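Arsenate reductase (ArsC) (Archaeoglobus fulgidus, PDB 1Y1L) probably reduces arsenate as part of arsenical resistance, using the fold of the low-molecular-weight protein tyrosine phosphatases. Local coordinates at residues V2-I7 against E116-L121; N9-V14 against G105-V110; E17-A22 against A112-R117; I73-E78 against V83-D88. All blocks are in the same frame, centred on the assembly; numbering follows the deposited sequence.

Contact 1: V2-I7 against E116-L121; sequences VLFVCI and ERVKKL
Phe-4 projects from strand 2-6 toward helix 106-121 and meets two aliphatic side chains, Val-118 and Leu-121, which stand one helical turn apart. The CE2-CZ side of the ring does the touching. At its closest approach, CE2 lies 4.5 Å from CG2 of Val-118, and the same CE2 is also 4.5 Å from CD2 of Leu-121. Both methyls come up obliquely to the ring. Leu-121 leaves its backbone in the direction of the strand and, with CG opposite the backbone N (chi1 173°), stretches out far enough for one branch of its fork to reach the ring. Val-118 leaves its backbone along the interface rather than at the strand, and CG2 is the branch that reaches the ring. From within the strand, Val-2 lays its CG2 over one ring face, displaced toward the rim, 4.2 Å above the plane.

Strand 2-6 is an inner strand of the parallel sheet, and its bonds to Glu-30 and Ala-32 tie Phe-4 to the neighbouring strand. Phe-20 of helix 12-21 touches both Phe-4 and Val-118, so the ring fills a layer between sheet and helices. A large flat side chain suits this span, because the CA atoms of Phe-4 and Val-118 are 10.5 Å apart. With no hydrogen bond or charge pair across it, the contact rests on dispersion and the exclusion of water.

Contact 2: N9-V14 against G105-V110; sequences NTARSV and GTYRRV
Arg-12 meets Val-110 through its aliphatic stem. Its CB is still 4.9 Å from CG1 of Val-110. At CG the gap to Val-110 CG1 closes to 4.0 Å, a position reached because CG lies beside the backbone N and opposite the carbonyl carbon (chi1 -49°). CD comes nearest, 3.8 Å from Val-110 CG1, and here the two side chains cross obliquely. The chain then bends at chi3 (-74°), carrying NE and the guanidinium away from the hydrophobic partner, and NH1 forms a salt bridge with Glu-78. Arginine fits the place because its methylenes can be buried against valine while its charged end is matched elsewhere.

By sequence, Cys-6 to Arg-12 matches the C-X5-R signature, which in this phosphatase family forms the phosphate-binding loop and here probably the oxyanion site. The first turns of helix 106-121 pack against the N-terminal end of helix 12-21. Ala-11, at the N-cap position, adds a second touch: its CB is 4.4 Å from CE2 of Tyr-107, approaching the ring obliquely. So short a side chain lets the ring come close to the backbone. Tyr-107 also packs on Leu-47 of helix 42-49, and its OH hydrogen-bonds OD2 of Asp-41.

Contact 3: E17-A22 against A112-R117; sequences EALFNA and AEIEER
Helices 12-21 and 106-121 come close at Leu-19 and Glu-115, whose CA atoms are 6.5 Å apart. Leu-19 points into the interface, and its two methyls divide the work. CD1 sits where two neighbouring residues of the other helix meet, 4.2 Å from CG2 of Ile-114 and equally 4.2 Å from CB of Glu-115. CD2 lies 3.9 Å from OE2 of Glu-115. The leucine lies roughly perpendicular to each of these side chains.

This is helix-on-helix packing on one side of the central parallel sheet of the phosphatase fold, and branched aliphatic residues suit the buried part of it. Ile-114 also lies against Arg-12, Met-15 and Ala-16 of helix 12-21, and against Ile-96.

Glu-115 is partly exposed. Its CB lies against CD1 of the leucine, while the chain, with CG opposite the backbone N (chi1 -168°) and extended beyond it, carries OE2 on to CD2 and to Arg-51. OE2 forms a salt bridge there with NH2 of Arg-51.

Contact 4: I73-E78 against V83-D88; sequences IVTVCE and VVLPTD. With CD (cadmium ion), chain F.
The forked end of Leu-85 straddles the tip of Ile-73, and the loop that carries it covers the strand without a single hydrogen bond between the two segments. Strand 73-77 belongs to the central parallel sheet of the low-molecular-weight phosphatase fold, and residues 83-88 return beside it in the loop that leads to strand 91-95.

Leu-85 is one of two hydrophobic partners, with Val-83. Leu-85 CD1 lies 3.6 Å from Ile-73 CD1. Leu-85 CD2 is 3.9 Å from Ile-73 CD1, and the isoleucine tip enters the fork at a slant. Ile-73 extends that far because CG1 stands opposite the backbone N (chi1 171°). Thr-75 and Leu-85 run alongside each other, pointing opposite ways, with the threonine hydroxyl beside the leucine CD1. The methyl of Thr-75 serves Val-83, to which it lies roughly perpendicular, with Thr-75 CG2 to Val-83 CG1 at 3.9 Å. Beta-branched residues suit the strand and offer methyls on the face that the loop covers.

Cys-77 at the strand end is disulfide-bonded to Cys-82, in keeping with an oxidised form and probably, as in related reductases, a redox pair. Farther along, Pro-86 centres an inverse gamma turn closed by Thr-87 N to Leu-85 O. Asp-88 then grips a cadmium ion with both carboxylate oxygens, OD1 at 2.3 Å and OD2 at 2.4 Å, and NE2 of His-95 of a third subunit binds the same ion.

From the N terminus, strand 2-6 enters contact 1, which joins it to the last turns of the C-terminal helix 106-121 and closes a loop of 108 residues. Contact 2 follows at 9-14 and pairs with the start of that helix, so its loop lies wholly within that of contact 1. Contact 3 links the later part of helix 12-21 with the middle of helix 106-121. Its segments alternate with those of contact 2, and it shares Glu-116 and Arg-117 with contact 1. Contact 4 is local, bridging only four residues, and lies within all three loops. Contacts 1 to 3 tie helices 12-21 and 106-121 and strand 2-6 together; contact 4 lays loop 83-88 on neighbouring strand 73-77.

Contact 1: V2-I7 against E116-L121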
loop_
_atom_site.group_PDB
_atom_site.type_symbol
_atom_site.label_atom_id
_atom_site.label_comp_id
_atom_site.label_asym_id
_atom_site.label_seq_id
_atom_site.Cartn_x
_atom_site.Cartn_y
_atom_site.Cartn_z
ATOM N N VAL A 2 -16.404 -1.642 -14.011
ATOM C CA VAL A 2 -15.181 -2.089 -13.331
ATOM C C VAL A 2 -13.977 -1.841 -14.257
ATOM O O VAL A 2 -14.163 -1.656 -15.459
ATOM C CB VAL A 2 -15.311 -3.595 -12.963
ATOM C CG1 VAL A 2 -15.692 -4.386 -14.184
ATOM C CG2 VAL A 2 -14.046 -4.131 -12.370
ATOM N N LEU A 3 -12.770 -1.732 -13.698
ATOM C CA LEU A 3 -11.564 -1.517 -14.506
ATOM C C LEU A 3 -10.561 -2.615 -14.215
ATOM O O LEU A 3 -10.154 -2.812 -13.068
ATOM C CB LEU A 3 -10.904 -0.166 -14.215
ATOM C CG LEU A 3 -10.028 0.468 -15.309
ATOM C CD1 LEU A 3 -9.326 1.704 -14.790
ATOM C CD2 LEU A 3 -8.998 -0.489 -15.796
ATOM N N PHE A 4 -10.179 -3.340 -15.263
ATOM C CA PHE A 4 -9.193 -4.407 -15.142
ATOM C C PHE A 4 -7.852 -3.835 -15.588
ATOM O O PHE A 4 -7.678 -3.469 -16.758
ATOM C CB PHE A 4 -9.578 -5.581 -16.022
ATOM C CG PHE A 4 -10.859 -6.234 -15.627
ATOM C CD1 PHE A 4 -12.064 -5.823 -16.184
ATOM C CD2 PHE A 4 -10.858 -7.286 -14.734
ATOM C CE1 PHE A 4 -13.261 -6.462 -15.856
ATOM C CE2 PHE A 4 -12.048 -7.936 -14.393
ATOM C CZ PHE A 4 -13.252 -7.525 -14.956
ATOM N N VAL A 5 -6.928 -3.688 -14.649
ATOM C CA VAL A 5 -5.631 -3.149 -14.996
ATOM C C VAL A 5 -4.499 -4.088 -14.632
ATOM O O VAL A 5 -4.533 -4.758 -13.605
ATOM C CB VAL A 5 -5.423 -1.723 -14.396
ATOM C CG1 VAL A 5 -6.284 -1.536 -13.178
ATOM C CG2 VAL A 5 -3.961 -1.467 -14.049
ATOM N N CYS A 6 -3.570 -4.233 -15.563
ATOM C CA CYS A 6 -2.392 -5.056 -15.358
ATOM C C CYS A 6 -1.214 -4.174 -15.788
ATOM O O CYS A 6 -1.380 -2.966 -16.001
ATOM C CB CYS A 6 -2.457 -6.365 -16.158
ATOM S SG CYS A 6 -1.758 -6.248 -17.828
ATOM N N ILE A 7 -0.019 -4.742 -15.864
ATOM C CA ILE A 7 1.132 -3.948 -16.244
ATOM C C ILE A 7 1.060 -3.491 -17.688
ATOM O O ILE A 7 0.588 -2.407 -17.983
ATOM C CB ILE A 7 2.451 -4.711 -16.057
ATOM C CG1 ILE A 7 2.664 -5.095 -14.596
ATOM C CG2 ILE A 7 3.611 -3.875 -16.565
ATOM C CD1 ILE A 7 3.885 -5.958 -14.392
ATOM N N GLU A 116 -13.185 -18.086 -14.505
ATOM C CA GLU A 116 -13.706 -18.610 -13.250
ATOM C C GLU A 116 -13.834 -17.459 -12.265
ATOM O O GLU A 116 -14.749 -17.429 -11.442
ATOM C CB GLU A 116 -12.741 -19.642 -12.671
ATOM C CG GLU A 116 -13.133 -20.152 -11.291
ATOM C CD GLU A 116 -11.931 -20.380 -10.377
ATOM O OE1 GLU A 116 -11.277 -21.433 -10.495
ATOM O OE2 GLU A 116 -11.635 -19.506 -9.531
ATOM N N ARG A 117 -12.878 -16.540 -12.330
ATOM C CA ARG A 117 -12.858 -15.396 -11.441
ATOM C C ARG A 117 -13.861 -14.335 -11.848
ATOM O O ARG A 117 -14.497 -13.735 -10.986
ATOM C CB ARG A 117 -11.443 -14.811 -11.330
ATOM C CG ARG A 117 -10.458 -15.778 -10.672
ATOM C CD ARG A 117 -9.050 -15.230 -10.534
ATOM N NE ARG A 117 -8.832 -14.553 -9.256
ATOM C CZ ARG A 117 -7.692 -14.598 -8.565
ATOM N NH1 ARG A 117 -7.591 -13.943 -7.418
ATOM N NH2 ARG A 117 -6.654 -15.301 -9.010
ATOM N N VAL A 118 -13.991 -14.075 -13.145
ATOM C CA VAL A 118 -14.948 -13.075 -13.600
ATOM C C VAL A 118 -16.360 -13.559 -13.297
ATOM O O VAL A 118 -17.180 -12.807 -12.791
ATOM C CB VAL A 118 -14.799 -12.767 -15.105
ATOM C CG1 VAL A 118 -15.947 -11.902 -15.580
ATOM C CG2 VAL A 118 -13.491 -12.033 -15.361
ATOM N N LYS A 119 -16.625 -14.822 -13.608
ATOM C CA LYS A 119 -17.921 -15.452 -13.371
ATOM C C LYS A 119 -18.311 -15.263 -11.913
ATOM O O LYS A 119 -19.419 -14.823 -11.608
ATOM C CB LYS A 119 -17.820 -16.943 -13.705
ATOM C CG LYS A 119 -19.054 -17.784 -13.452
ATOM C CD LYS A 119 -18.853 -19.162 -14.059
ATOM C CE LYS A 119 -19.987 -20.107 -13.717
ATOM N NZ LYS A 119 -20.022 -20.432 -12.257
ATOM N N LYS A 120 -17.392 -15.618 -11.026
ATOM C CA LYS A 120 -17.596 -15.489 -9.593
ATOM C C LYS A 120 -17.822 -14.007 -9.221
ATOM O O LYS A 120 -18.788 -13.670 -8.524
ATOM C CB LYS A 120 -16.371 -16.059 -8.874
ATOM C CG LYS A 120 -16.476 -16.095 -7.370
ATOM C CD LYS A 120 -15.156 -16.515 -6.731
ATOM C CE LYS A 120 -15.174 -16.270 -5.220
ATOM N NZ LYS A 120 -13.876 -16.596 -4.569
ATOM N N LEU A 121 -16.940 -13.133 -9.709
ATOM C CA LEU A 121 -17.012 -11.692 -9.453
ATOM C C LEU A 121 -18.311 -11.063 -9.919
ATOM O O LEU A 121 -18.778 -10.101 -9.323
ATOM C CB LEU A 121 -15.847 -10.955 -10.132
ATOM C CG LEU A 121 -15.869 -9.419 -10.099
ATOM C CD1 LEU A 121 -15.820 -8.921 -8.659
ATOM C CD2 LEU A 121 -14.717 -8.841 -10.903
#

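Contact 2: N9-V14 against G105-V110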
loop_
_atom_site.group_PDB
_atom_site.type_symbol
_atom_site.label_atom_id
_atom_site.label_comp_id
_atom_site.label_asym_id
_atom_site.label_seq_id
_atom_site.Cartn_x
_atom_site.Cartn_y
_atom_site.Cartn_z
ATOM N N ASN A 9 -0.834 -4.455 -20.239
ATOM C CA ASN A 9 -2.162 -4.411 -20.899
ATOM C C ASN A 9 -2.216 -4.933 -22.340
ATOM O O ASN A 9 -2.507 -4.189 -23.287
ATOM C CB ASN A 9 -2.751 -2.991 -20.867
ATOM C CG ASN A 9 -4.114 -2.897 -21.572
ATOM O OD1 ASN A 9 -4.503 -1.833 -22.058
ATOM N ND2 ASN A 9 -4.824 -4.021 -21.656
ATOM N N THR A 10 -2.019 -6.232 -22.503
ATOM C CA THR A 10 -2.027 -6.809 -23.836
ATOM C C THR A 10 -2.843 -8.100 -23.890
ATOM O O THR A 10 -3.446 -8.415 -24.916
ATOM C CB THR A 10 -0.579 -7.077 -24.303
ATOM O OG1 THR A 10 0.155 -5.846 -24.386
ATOM C CG2 THR A 10 -0.564 -7.718 -25.649
ATOM N N ALA A 11 -2.896 -8.818 -22.770
ATOM C CA ALA A 11 -3.619 -10.080 -22.704
ATOM C C ALA A 11 -4.681 -10.177 -21.607
ATOM O O ALA A 11 -5.865 -9.958 -21.867
ATOM C CB ALA A 11 -2.633 -11.224 -22.566
ATOM N N ARG A 12 -4.255 -10.574 -20.407
ATOM C CA ARG A 12 -5.144 -10.743 -19.255
ATOM C C ARG A 12 -6.122 -9.590 -19.053
ATOM O O ARG A 12 -7.321 -9.794 -18.884
ATOM C CB ARG A 12 -4.321 -10.944 -17.982
ATOM C CG ARG A 12 -3.249 -11.983 -18.135
ATOM C CD ARG A 12 -2.866 -12.638 -16.825
ATOM N NE ARG A 12 -2.073 -11.789 -15.938
ATOM C CZ ARG A 12 -0.940 -11.173 -16.271
ATOM N NH1 ARG A 12 -0.297 -10.439 -15.372
ATOM N NH2 ARG A 12 -0.464 -11.253 -17.505
ATOM N N SER A 13 -5.594 -8.379 -19.039
ATOM C CA SER A 13 -6.404 -7.196 -18.854
ATOM C C SER A 13 -7.547 -7.272 -19.830
ATOM O O SER A 13 -8.719 -7.220 -19.463
ATOM C CB SER A 13 -5.552 -5.977 -19.173
ATOM O OG SER A 13 -4.211 -6.197 -18.753
ATOM N N VAL A 14 -7.177 -7.481 -21.077
ATOM C CA VAL A 14 -8.133 -7.569 -22.156
ATOM C C VAL A 14 -9.059 -8.772 -22.061
ATOM O O VAL A 14 -10.196 -8.701 -22.500
ATOM C CB VAL A 14 -7.415 -7.614 -23.507
ATOM C CG1 VAL A 14 -8.431 -7.565 -24.632
ATOM C CG2 VAL A 14 -6.402 -6.471 -23.609
ATOM N N GLY A 105 -0.710 -23.619 -24.826
ATOM C CA GLY A 105 -2.019 -23.729 -24.211
ATOM C C GLY A 105 -2.106 -22.943 -22.917
ATOM O O GLY A 105 -3.196 -22.779 -22.374
ATOM N N THR A 106 -0.958 -22.496 -22.404
ATOM C CA THR A 106 -0.892 -21.712 -21.168
ATOM C C THR A 106 -1.852 -20.534 -21.225
ATOM O O THR A 106 -2.453 -20.170 -20.217
ATOM C CB THR A 106 0.548 -21.215 -20.900
ATOM O OG1 THR A 106 1.343 -22.309 -20.425
ATOM C CG2 THR A 106 0.573 -20.108 -19.862
ATOM N N TYR A 107 -1.978 -19.932 -22.400
ATOM C CA TYR A 107 -2.886 -18.822 -22.588
ATOM C C TYR A 107 -4.321 -19.245 -22.290
ATOM O O TYR A 107 -5.067 -18.521 -21.641
ATOM C CB TYR A 107 -2.803 -18.326 -24.011
ATOM C CG TYR A 107 -1.832 -17.212 -24.192
ATOM C CD1 TYR A 107 -0.466 -17.431 -24.127
ATOM C CD2 TYR A 107 -2.278 -15.934 -24.465
ATOM C CE1 TYR A 107 0.426 -16.402 -24.334
ATOM C CE2 TYR A 107 -1.392 -14.898 -24.673
ATOM C CZ TYR A 107 -0.049 -15.135 -24.608
ATOM O OH TYR A 107 0.802 -14.084 -24.815
ATOM N N ARG A 108 -4.725 -20.394 -22.817
ATOM C CA ARG A 108 -6.069 -20.895 -22.581
ATOM C C ARG A 108 -6.279 -21.130 -21.094
ATOM O O ARG A 108 -7.352 -20.844 -20.563
ATOM C CB ARG A 108 -6.313 -22.185 -23.372
ATOM C CG ARG A 108 -6.617 -21.962 -24.863
ATOM C CD ARG A 108 -7.106 -23.243 -25.545
ATOM N NE ARG A 108 -7.715 -22.991 -26.850
ATOM C CZ ARG A 108 -7.043 -22.909 -27.998
ATOM N NH1 ARG A 108 -7.693 -22.681 -29.127
ATOM N NH2 ARG A 108 -5.722 -23.057 -28.030
ATOM N N ARG A 109 -5.260 -21.673 -20.435
ATOM C CA ARG A 109 -5.327 -21.924 -19.001
ATOM C C ARG A 109 -5.546 -20.589 -18.273
ATOM O O ARG A 109 -6.340 -20.507 -17.328
ATOM C CB ARG A 109 -4.037 -22.594 -18.526
ATOM C CG ARG A 109 -4.075 -23.131 -17.107
ATOM C CD ARG A 109 -3.117 -22.354 -16.218
ATOM N NE ARG A 109 -2.402 -23.253 -15.317
ATOM C CZ ARG A 109 -1.118 -23.587 -15.445
ATOM N NH1 ARG A 109 -0.572 -24.426 -14.573
ATOM N NH2 ARG A 109 -0.372 -23.071 -16.423
ATOM N N VAL A 110 -4.820 -19.558 -18.698
ATOM C CA VAL A 110 -4.947 -18.225 -18.116
ATOM C C VAL A 110 -6.348 -17.700 -18.382
ATOM O O VAL A 110 -6.949 -17.061 -17.528
ATOM C CB VAL A 110 -3.920 -17.253 -18.722
ATOM C CG1 VAL A 110 -4.257 -15.819 -18.370
ATOM C CG2 VAL A 110 -2.537 -17.606 -18.229
#

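Contact 3: E17-A22 against A112-R117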
loop_
_atom_site.group_PDB
_atom_site.type_symbol
_atom_site.label_atom_id
_atom_site.label_comp_id
_atom_site.label_asym_id
_atom_site.label_seq_id
_atom_site.Cartn_x
_atom_site.Cartn_y
_atom_site.Cartn_z
ATOM N N GLU A 17 -11.852 -8.218 -19.334
ATOM C CA GLU A 17 -12.810 -7.242 -19.830
ATOM C C GLU A 17 -13.884 -7.914 -20.675
ATOM O O GLU A 17 -15.059 -7.912 -20.316
ATOM C CB GLU A 17 -12.094 -6.165 -20.640
ATOM C CG GLU A 17 -13.013 -5.236 -21.381
ATOM C CD GLU A 17 -12.266 -4.127 -22.119
ATOM O OE1 GLU A 17 -12.879 -3.063 -22.386
ATOM O OE2 GLU A 17 -11.065 -4.310 -22.444
ATOM N N ALA A 18 -13.457 -8.511 -21.786
ATOM C CA ALA A 18 -14.341 -9.190 -22.733
ATOM C C ALA A 18 -15.233 -10.252 -22.095
ATOM O O ALA A 18 -16.406 -10.380 -22.455
ATOM C CB ALA A 18 -13.525 -9.791 -23.863
ATOM N N LEU A 19 -14.669 -11.043 -21.191
ATOM C CA LEU A 19 -15.431 -12.077 -20.512
ATOM C C LEU A 19 -16.462 -11.483 -19.553
ATOM O O LEU A 19 -17.576 -12.007 -19.394
ATOM C CB LEU A 19 -14.480 -12.981 -19.752
ATOM C CG LEU A 19 -13.666 -13.844 -20.693
ATOM C CD1 LEU A 19 -12.496 -14.391 -19.943
ATOM C CD2 LEU A 19 -14.522 -14.972 -21.237
ATOM N N PHE A 20 -16.043 -10.427 -18.865
ATOM C CA PHE A 20 -16.897 -9.729 -17.923
ATOM C C PHE A 20 -18.143 -9.263 -18.670
ATOM O O PHE A 20 -19.266 -9.645 -18.334
ATOM C CB PHE A 20 -16.147 -8.519 -17.346
ATOM C CG PHE A 20 -16.867 -7.841 -16.237
ATOM C CD1 PHE A 20 -16.638 -8.210 -14.926
ATOM C CD2 PHE A 20 -17.817 -6.889 -16.503
ATOM C CE1 PHE A 20 -17.350 -7.642 -13.899
ATOM C CE2 PHE A 20 -18.536 -6.315 -15.493
ATOM C CZ PHE A 20 -18.306 -6.692 -14.182
ATOM N N ASN A 21 -17.917 -8.450 -19.695
ATOM C CA ASN A 21 -18.982 -7.895 -20.514
ATOM C C ASN A 21 -19.961 -8.936 -21.062
ATOM O O ASN A 21 -21.148 -8.653 -21.239
ATOM C CB ASN A 21 -18.382 -7.102 -21.672
ATOM C CG ASN A 21 -17.704 -5.838 -21.221
ATOM O OD1 ASN A 21 -16.804 -5.323 -21.884
ATOM N ND2 ASN A 21 -18.162 -5.302 -20.105
ATOM N N ALA A 22 -19.460 -10.119 -21.391
ATOM C CA ALA A 22 -20.317 -11.178 -21.911
ATOM C C ALA A 22 -21.114 -11.853 -20.792
ATOM O O ALA A 22 -22.000 -12.661 -21.059
ATOM C CB ALA A 22 -19.481 -12.209 -22.655
ATOM N N ALA A 112 -9.114 -19.411 -18.742
ATOM C CA ALA A 112 -10.055 -20.105 -17.888
ATOM C C ALA A 112 -10.082 -19.552 -16.482
ATOM O O ALA A 112 -11.163 -19.367 -15.931
ATOM C CB ALA A 112 -9.759 -21.577 -17.857
ATOM N N GLU A 113 -8.911 -19.329 -15.882
ATOM C CA GLU A 113 -8.843 -18.796 -14.521
ATOM C C GLU A 113 -9.520 -17.459 -14.444
ATOM O O GLU A 113 -10.269 -17.190 -13.517
ATOM C CB GLU A 113 -7.409 -18.639 -14.058
ATOM C CG GLU A 113 -6.793 -19.919 -13.553
ATOM C CD GLU A 113 -5.609 -19.660 -12.644
ATOM O OE1 GLU A 113 -5.804 -19.009 -11.589
ATOM O OE2 GLU A 113 -4.489 -20.109 -12.982
ATOM N N ILE A 114 -9.194 -16.596 -15.391
ATOM C CA ILE A 114 -9.803 -15.282 -15.455
ATOM C C ILE A 114 -11.324 -15.429 -15.541
ATOM O O ILE A 114 -12.061 -14.665 -14.934
ATOM C CB ILE A 114 -9.297 -14.525 -16.684
ATOM C CG1 ILE A 114 -7.791 -14.299 -16.573
ATOM C CG2 ILE A 114 -10.018 -13.198 -16.818
ATOM C CD1 ILE A 114 -7.228 -13.466 -17.702
ATOM N N GLU A 115 -11.771 -16.432 -16.295
ATOM C CA GLU A 115 -13.187 -16.715 -16.498
ATOM C C GLU A 115 -13.852 -17.193 -15.222
ATOM O O GLU A 115 -14.973 -16.810 -14.930
ATOM C CB GLU A 115 -13.370 -17.759 -17.607
ATOM C CG GLU A 115 -14.810 -17.902 -18.095
ATOM C CD GLU A 115 -14.951 -18.804 -19.309
ATOM O OE1 GLU A 115 -14.259 -19.838 -19.366
ATOM O OE2 GLU A 115 -15.759 -18.487 -20.207
ATOM N N GLU A 116 -13.185 -18.086 -14.505
ATOM C CA GLU A 116 -13.706 -18.610 -13.250
ATOM C C GLU A 116 -13.834 -17.459 -12.265
ATOM O O GLU A 116 -14.749 -17.429 -11.442
ATOM C CB GLU A 116 -12.741 -19.642 -12.671
ATOM C CG GLU A 116 -13.133 -20.152 -11.291
ATOM C CD GLU A 116 -11.931 -20.380 -10.377
ATOM O OE1 GLU A 116 -11.277 -21.433 -10.495
ATOM O OE2 GLU A 116 -11.635 -19.506 -9.531
ATOM N N ARG A 117 -12.878 -16.540 -12.330
ATOM C CA ARG A 117 -12.858 -15.396 -11.441
ATOM C C ARG A 117 -13.861 -14.335 -11.848
ATOM O O ARG A 117 -14.497 -13.735 -10.986
ATOM C CB ARG A 117 -11.443 -14.811 -11.330
ATOM C CG ARG A 117 -10.458 -15.778 -10.672
ATOM C CD ARG A 117 -9.050 -15.230 -10.534
ATOM N NE ARG A 117 -8.832 -14.553 -9.256
ATOM C CZ ARG A 117 -7.692 -14.598 -8.565
ATOM N NH1 ARG A 117 -7.591 -13.943 -7.418
ATOM N NH2 ARG A 117 -6.654 -15.301 -9.010
#

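Contact 4: I73-E78 against V83-D88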
loop_
_atom_site.group_PDB
_atom_site.type_symbol
_atom_site.label_atom_id
_atom_site.label_comp_id
_atom_site.label_asym_id
_atom_site.label_seq_id
_atom_site.Cartn_x
_atom_site.Cartn_y
_atom_site.Cartn_z
ATOM N N ILE A 73 -11.962 -1.199 -9.174
ATOM C CA ILE A 73 -10.835 -1.433 -10.055
ATOM C C ILE A 73 -10.097 -2.678 -9.583
ATOM O O ILE A 73 -9.526 -2.698 -8.501
ATOM C CB ILE A 73 -9.922 -0.172 -10.192
ATOM C CG1 ILE A 73 -8.630 -0.495 -10.951
ATOM C CG2 ILE A 73 -9.662 0.455 -8.846
ATOM C CD1 ILE A 73 -7.484 -0.995 -10.085
ATOM N N VAL A 74 -10.264 -3.760 -10.338
ATOM C CA VAL A 74 -9.617 -5.030 -10.044
ATOM C C VAL A 74 -8.227 -4.988 -10.670
ATOM O O VAL A 74 -8.085 -4.650 -11.852
ATOM C CB VAL A 74 -10.440 -6.210 -10.608
ATOM C CG1 VAL A 74 -11.159 -5.786 -11.860
ATOM C CG2 VAL A 74 -9.546 -7.399 -10.901
ATOM N N THR A 75 -7.209 -5.283 -9.862
ATOM C CA THR A 75 -5.818 -5.275 -10.322
ATOM C C THR A 75 -5.262 -6.691 -10.505
ATOM O O THR A 75 -5.241 -7.494 -9.564
ATOM C CB THR A 75 -4.906 -4.479 -9.347
ATOM O OG1 THR A 75 -5.167 -3.079 -9.475
ATOM C CG2 THR A 75 -3.439 -4.723 -9.648
ATOM N N VAL A 76 -4.862 -7.012 -11.731
ATOM C CA VAL A 76 -4.296 -8.323 -12.019
ATOM C C VAL A 76 -2.800 -8.264 -11.715
ATOM O O VAL A 76 -2.001 -7.776 -12.529
ATOM C CB VAL A 76 -4.535 -8.748 -13.487
ATOM C CG1 VAL A 76 -3.817 -10.037 -13.778
ATOM C CG2 VAL A 76 -6.012 -8.949 -13.733
ATOM N N CYS A 77 -2.447 -8.709 -10.510
ATOM C CA CYS A 77 -1.066 -8.716 -10.031
ATOM C C CYS A 77 -0.245 -9.949 -10.444
ATOM O O CYS A 77 -0.790 -10.978 -10.865
ATOM C CB CYS A 77 -1.051 -8.664 -8.483
ATOM S SG CYS A 77 -2.453 -7.680 -7.862
ATOM N N GLU A 78 1.075 -9.816 -10.319
ATOM C CA GLU A 78 2.029 -10.873 -10.651
ATOM C C GLU A 78 2.165 -11.832 -9.465
ATOM O O GLU A 78 1.392 -11.756 -8.509
ATOM C CB GLU A 78 3.390 -10.246 -10.955
ATOM C CG GLU A 78 3.375 -9.172 -12.032
ATOM C CD GLU A 78 3.601 -9.724 -13.425
ATOM O OE1 GLU A 78 2.609 -10.084 -14.092
ATOM O OE2 GLU A 78 4.775 -9.791 -13.858
ATOM N N VAL A 83 0.681 -3.948 -8.235
ATOM C CA VAL A 83 0.816 -2.511 -8.409
ATOM C C VAL A 83 -0.364 -1.792 -7.725
ATOM O O VAL A 83 -1.487 -2.302 -7.702
ATOM C CB VAL A 83 0.905 -2.157 -9.921
ATOM C CG1 VAL A 83 -0.299 -2.698 -10.670
ATOM C CG2 VAL A 83 1.041 -0.662 -10.112
ATOM N N VAL A 84 -0.080 -0.661 -7.086
ATOM C CA VAL A 84 -1.112 0.115 -6.414
ATOM C C VAL A 84 -1.425 1.329 -7.279
ATOM O O VAL A 84 -0.540 1.870 -7.952
ATOM C CB VAL A 84 -0.661 0.587 -5.003
ATOM C CG1 VAL A 84 0.366 1.719 -5.104
ATOM C CG2 VAL A 84 -1.869 1.019 -4.182
ATOM N N LEU A 85 -2.691 1.733 -7.292
ATOM C CA LEU A 85 -3.096 2.887 -8.084
ATOM C C LEU A 85 -3.482 4.043 -7.187
ATOM O O LEU A 85 -3.821 3.840 -6.023
ATOM C CB LEU A 85 -4.246 2.536 -9.027
ATOM C CG LEU A 85 -3.922 1.525 -10.126
ATOM C CD1 LEU A 85 -4.043 0.097 -9.591
ATOM C CD2 LEU A 85 -4.886 1.730 -11.270
ATOM N N PRO A 86 -3.420 5.275 -7.720
ATOM C CA PRO A 86 -3.748 6.529 -7.028
ATOM C C PRO A 86 -5.251 6.751 -6.781
ATOM O O PRO A 86 -5.842 7.697 -7.315
ATOM C CB PRO A 86 -3.176 7.582 -7.975
ATOM C CG PRO A 86 -3.413 6.971 -9.314
ATOM C CD PRO A 86 -2.966 5.549 -9.097
ATOM N N THR A 87 -5.847 5.915 -5.936
ATOM C CA THR A 87 -7.259 6.043 -5.655
ATOM C C THR A 87 -7.677 5.464 -4.303
ATOM O O THR A 87 -7.295 4.340 -3.972
ATOM C CB THR A 87 -8.075 5.388 -6.793
ATOM O OG1 THR A 87 -9.453 5.766 -6.682
ATOM C CG2 THR A 87 -7.965 3.872 -6.753
ATOM N N ASP A 88 -8.378 6.271 -3.489
ATOM C CA ASP A 88 -8.891 5.828 -2.175
ATOM C C ASP A 88 -10.167 4.983 -2.506
ATOM O O ASP A 88 -10.925 4.608 -1.618
ATOM C CB ASP A 88 -9.211 7.018 -1.261
ATOM C CG ASP A 88 -7.914 7.619 -0.711
ATOM O OD1 ASP A 88 -7.460 8.680 -1.193
ATOM O OD2 ASP A 88 -7.265 7.080 0.213
HETATM CD CD CD F . -6.833 9.346 0.894
#